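Local coordinates for protein D-glucosaminate-6-phosphate ammonia lyase (Salmonella typhimurium, PDB 7LCE) that belongs to the selenocysteine synthase-like branch of the PLP-dependent aminotransferase clan and carries its pyridoxal phosphate cofactor on a lysine, at residues A[111-116]-A[158-164]. Numbering follows the deposited sequence.
Sequences GHNVDY and YVKSHHC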
loop_
_atom_site.group_PDB
_atom_site.type_symbol
_atom_site.label_atom_id
_atom_site.label_comp_id
_atom_site.label_asym_id
_atom_site.label_seq_id
_atom_site.Cartn_x
_atom_site.Cartn_y
_atom_site.Cartn_z
ATOM N N GLY A 111 -10.323 -22.144 -23.809
ATOM C CA GLY A 111 -10.650 -23.482 -24.258
ATOM C C GLY A 111 -9.480 -24.443 -24.266
ATOM O O GLY A 111 -9.695 -25.648 -24.432
ATOM N N HIS A 112 -8.255 -23.943 -24.105
ATOM C CA HIS A 112 -7.070 -24.787 -24.063
ATOM C C HIS A 112 -6.553 -25.039 -22.654
ATOM O O HIS A 112 -5.611 -25.821 -22.489
ATOM C CB HIS A 112 -5.954 -24.169 -24.909
ATOM C CG HIS A 112 -6.195 -24.268 -26.381
ATOM N ND1 HIS A 112 -5.261 -23.881 -27.317
ATOM C CD2 HIS A 112 -7.266 -24.713 -27.079
ATOM C CE1 HIS A 112 -5.745 -24.086 -28.529
ATOM N NE2 HIS A 112 -6.961 -24.588 -28.412
ATOM N N ASN A 113 -7.140 -24.406 -21.639
ATOM C CA ASN A 113 -6.728 -24.660 -20.265
ATOM C C ASN A 113 -7.261 -26.021 -19.843
ATOM O O ASN A 113 -8.376 -26.125 -19.320
ATOM C CB ASN A 113 -7.237 -23.561 -19.332
ATOM C CG ASN A 113 -6.585 -23.608 -17.968
ATOM O OD1 ASN A 113 -6.144 -24.663 -17.512
ATOM N ND2 ASN A 113 -6.521 -22.459 -17.307
ATOM N N VAL A 114 -6.465 -27.068 -20.052
ATOM C CA VAL A 114 -6.941 -28.437 -19.928
ATOM C C VAL A 114 -6.209 -29.153 -18.802
ATOM O O VAL A 114 -5.117 -28.763 -18.377
ATOM C CB VAL A 114 -6.781 -29.213 -21.248
ATOM C CG1 VAL A 114 -7.677 -28.613 -22.319
ATOM C CG2 VAL A 114 -5.325 -29.197 -21.690
ATOM N N ASP A 115 -6.841 -30.221 -18.320
ATOM C CA ASP A 115 -6.300 -31.092 -17.284
ATOM C C ASP A 115 -5.991 -32.440 -17.924
ATOM O O ASP A 115 -6.901 -33.127 -18.402
ATOM C CB ASP A 115 -7.298 -31.251 -16.134
ATOM C CG ASP A 115 -6.678 -31.874 -14.890
ATOM O OD1 ASP A 115 -5.981 -32.903 -15.012
ATOM O OD2 ASP A 115 -6.911 -31.347 -13.780
ATOM N N TYR A 116 -4.710 -32.815 -17.934
ATOM C CA TYR A 116 -4.264 -34.088 -18.489
ATOM C C TYR A 116 -3.827 -35.062 -17.398
ATOM O O TYR A 116 -2.937 -35.889 -17.613
ATOM C CB TYR A 116 -3.126 -33.862 -19.484
ATOM C CG TYR A 116 -1.994 -33.021 -18.936
ATOM C CD1 TYR A 116 -1.001 -33.591 -18.148
ATOM C CD2 TYR A 116 -1.915 -31.662 -19.209
ATOM C CE1 TYR A 116 0.035 -32.834 -17.642
ATOM C CE2 TYR A 116 -0.876 -30.894 -18.707
ATOM C CZ TYR A 116 0.096 -31.488 -17.925
ATOM O OH TYR A 116 1.133 -30.740 -17.417
ATOM N N TYR A 158 -0.194 -22.323 -27.392
ATOM C CA TYR A 158 -1.194 -23.080 -28.131
ATOM C C TYR A 158 -1.089 -24.544 -27.729
ATOM O O TYR A 158 0.004 -25.118 -27.754
ATOM C CB TYR A 158 -0.996 -22.924 -29.641
ATOM C CG TYR A 158 -2.113 -23.507 -30.478
ATOM C CD1 TYR A 158 -2.140 -24.862 -30.788
ATOM C CD2 TYR A 158 -3.130 -22.702 -30.973
ATOM C CE1 TYR A 158 -3.156 -25.403 -31.558
ATOM C CE2 TYR A 158 -4.151 -23.234 -31.746
ATOM C CZ TYR A 158 -4.158 -24.585 -32.035
ATOM O OH TYR A 158 -5.167 -25.124 -32.802
ATOM N N VAL A 159 -2.215 -25.144 -27.359
ATOM C CA VAL A 159 -2.256 -26.527 -26.897
ATOM C C VAL A 159 -3.002 -27.352 -27.935
ATOM O O VAL A 159 -4.177 -27.088 -28.219
ATOM C CB VAL A 159 -2.924 -26.646 -25.517
ATOM C CG1 VAL A 159 -2.811 -28.070 -24.995
ATOM C CG2 VAL A 159 -2.309 -25.661 -24.535
ATOM N N LYS A 160 -2.325 -28.351 -28.498
ATOM C CA LYS A 160 -2.941 -29.298 -29.423
ATOM C C LYS A 160 -3.236 -30.584 -28.662
ATOM O O LYS A 160 -2.313 -31.295 -28.251
ATOM C CB LYS A 160 -2.034 -29.575 -30.617
ATOM C CG LYS A 160 -2.519 -30.712 -31.502
ATOM C CD LYS A 160 -3.838 -30.380 -32.179
ATOM C CE LYS A 160 -4.309 -31.533 -33.052
ATOM N NZ LYS A 160 -5.596 -31.226 -33.737
ATOM N N SER A 161 -4.518 -30.884 -28.484
ATOM C CA SER A 161 -4.923 -32.074 -27.750
ATOM C C SER A 161 -6.415 -32.279 -27.950
ATOM O O SER A 161 -7.157 -31.334 -28.233
ATOM C CB SER A 161 -4.594 -31.958 -26.258
ATOM O OG SER A 161 -4.739 -33.205 -25.598
ATOM N N HIS A 162 -6.845 -33.533 -27.804
ATOM C CA HIS A 162 -8.273 -33.806 -27.736
ATOM C C HIS A 162 -8.880 -33.289 -26.437
ATOM O O HIS A 162 -10.104 -33.148 -26.351
ATOM C CB HIS A 162 -8.533 -35.305 -27.899
ATOM C CG HIS A 162 -8.042 -36.134 -26.755
ATOM N ND1 HIS A 162 -6.712 -36.454 -26.586
ATOM C CD2 HIS A 162 -8.702 -36.717 -25.726
ATOM C CE1 HIS A 162 -6.574 -37.193 -25.499
ATOM N NE2 HIS A 162 -7.766 -37.368 -24.960
ATOM N N HIS A 163 -8.047 -33.008 -25.425
ATOM C CA HIS A 163 -8.542 -32.376 -24.205
ATOM C C HIS A 163 -9.085 -30.980 -24.478
ATOM O O HIS A 163 -10.022 -30.535 -23.805
ATOM C CB HIS A 163 -7.427 -32.282 -23.157
ATOM C CG HIS A 163 -6.993 -33.601 -22.597
ATOM N ND1 HIS A 163 -7.866 -34.481 -21.993
ATOM C CD2 HIS A 163 -5.769 -34.175 -22.521
ATOM C CE1 HIS A 163 -7.201 -35.547 -21.586
ATOM N NE2 HIS A 163 -5.927 -35.386 -21.892
ATOM N N CYS A 164 -8.510 -30.273 -25.448
ATOM C CA CYS A 164 -8.905 -28.901 -25.724
ATOM C C CYS A 164 -10.265 -28.844 -26.410
ATOM O O CYS A 164 -10.720 -29.803 -27.041
ATOM C CB CYS A 164 -7.862 -28.206 -26.597
ATOM S SG CYS A 164 -6.205 -28.192 -25.896
#
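His112 points the edge of its imidazole at the face of Tyr158, and the ring planes stand at 88° with centroids 4.9 Å apart, which defines a T-shaped pair. CE1 of His112 makes the approach, 3.7 Å from CE2 of Tyr158, and stands over the face of the phenol, displaced a little from its centre toward the rim. One face of the imidazole is covered by the carbonyl oxygen of Val159, 3.4 Å from CE1 of His112. Cys164 also packs against this ring: its SG sits 4.2 Å from the His112 centroid and 31° off the ring normal, an oblique sulfur-aromatic contact. With CG of His112 anti to its carbonyl carbon (chi1 -73°), the ring reaches back to the strand end. CB of His112 packs against CG2 of Val159.

Strands 105-109 and 153-159 are parallel neighbours in the seven-stranded mixed sheet of the large domain, a fold shared across the PLP-dependent aminotransferase clan. The contact thus joins the loop that follows strand 105-109 to the last residues of strand 153-159 and the loop beyond it. Farther along, Val114 packs against the backbone between His163 and Cys164, its side chain crossing that of His163 at about a right angle; its CG1 is 3.4 Å from O of His163 and 3.9 Å from SG of Cys164. CG2 of Val114 turns toward Val159, whose CG1 is 4.3 Å away. The His163 imidazole has the carbonyl oxygen of Asp115 over the centre of one face, 3.9 Å above the ring plane, while CB of Tyr116 meets it obliquely near NE2. The phenol of Tyr116 leads away from this pairing, and its OH is hydrogen-bonded to Ser74. A second subunit closes on the same loop, where Ser137 OG of that chain is hydrogen-bonded to O of Asn113 and Asn138 OD1 of that chain to N of Asp115.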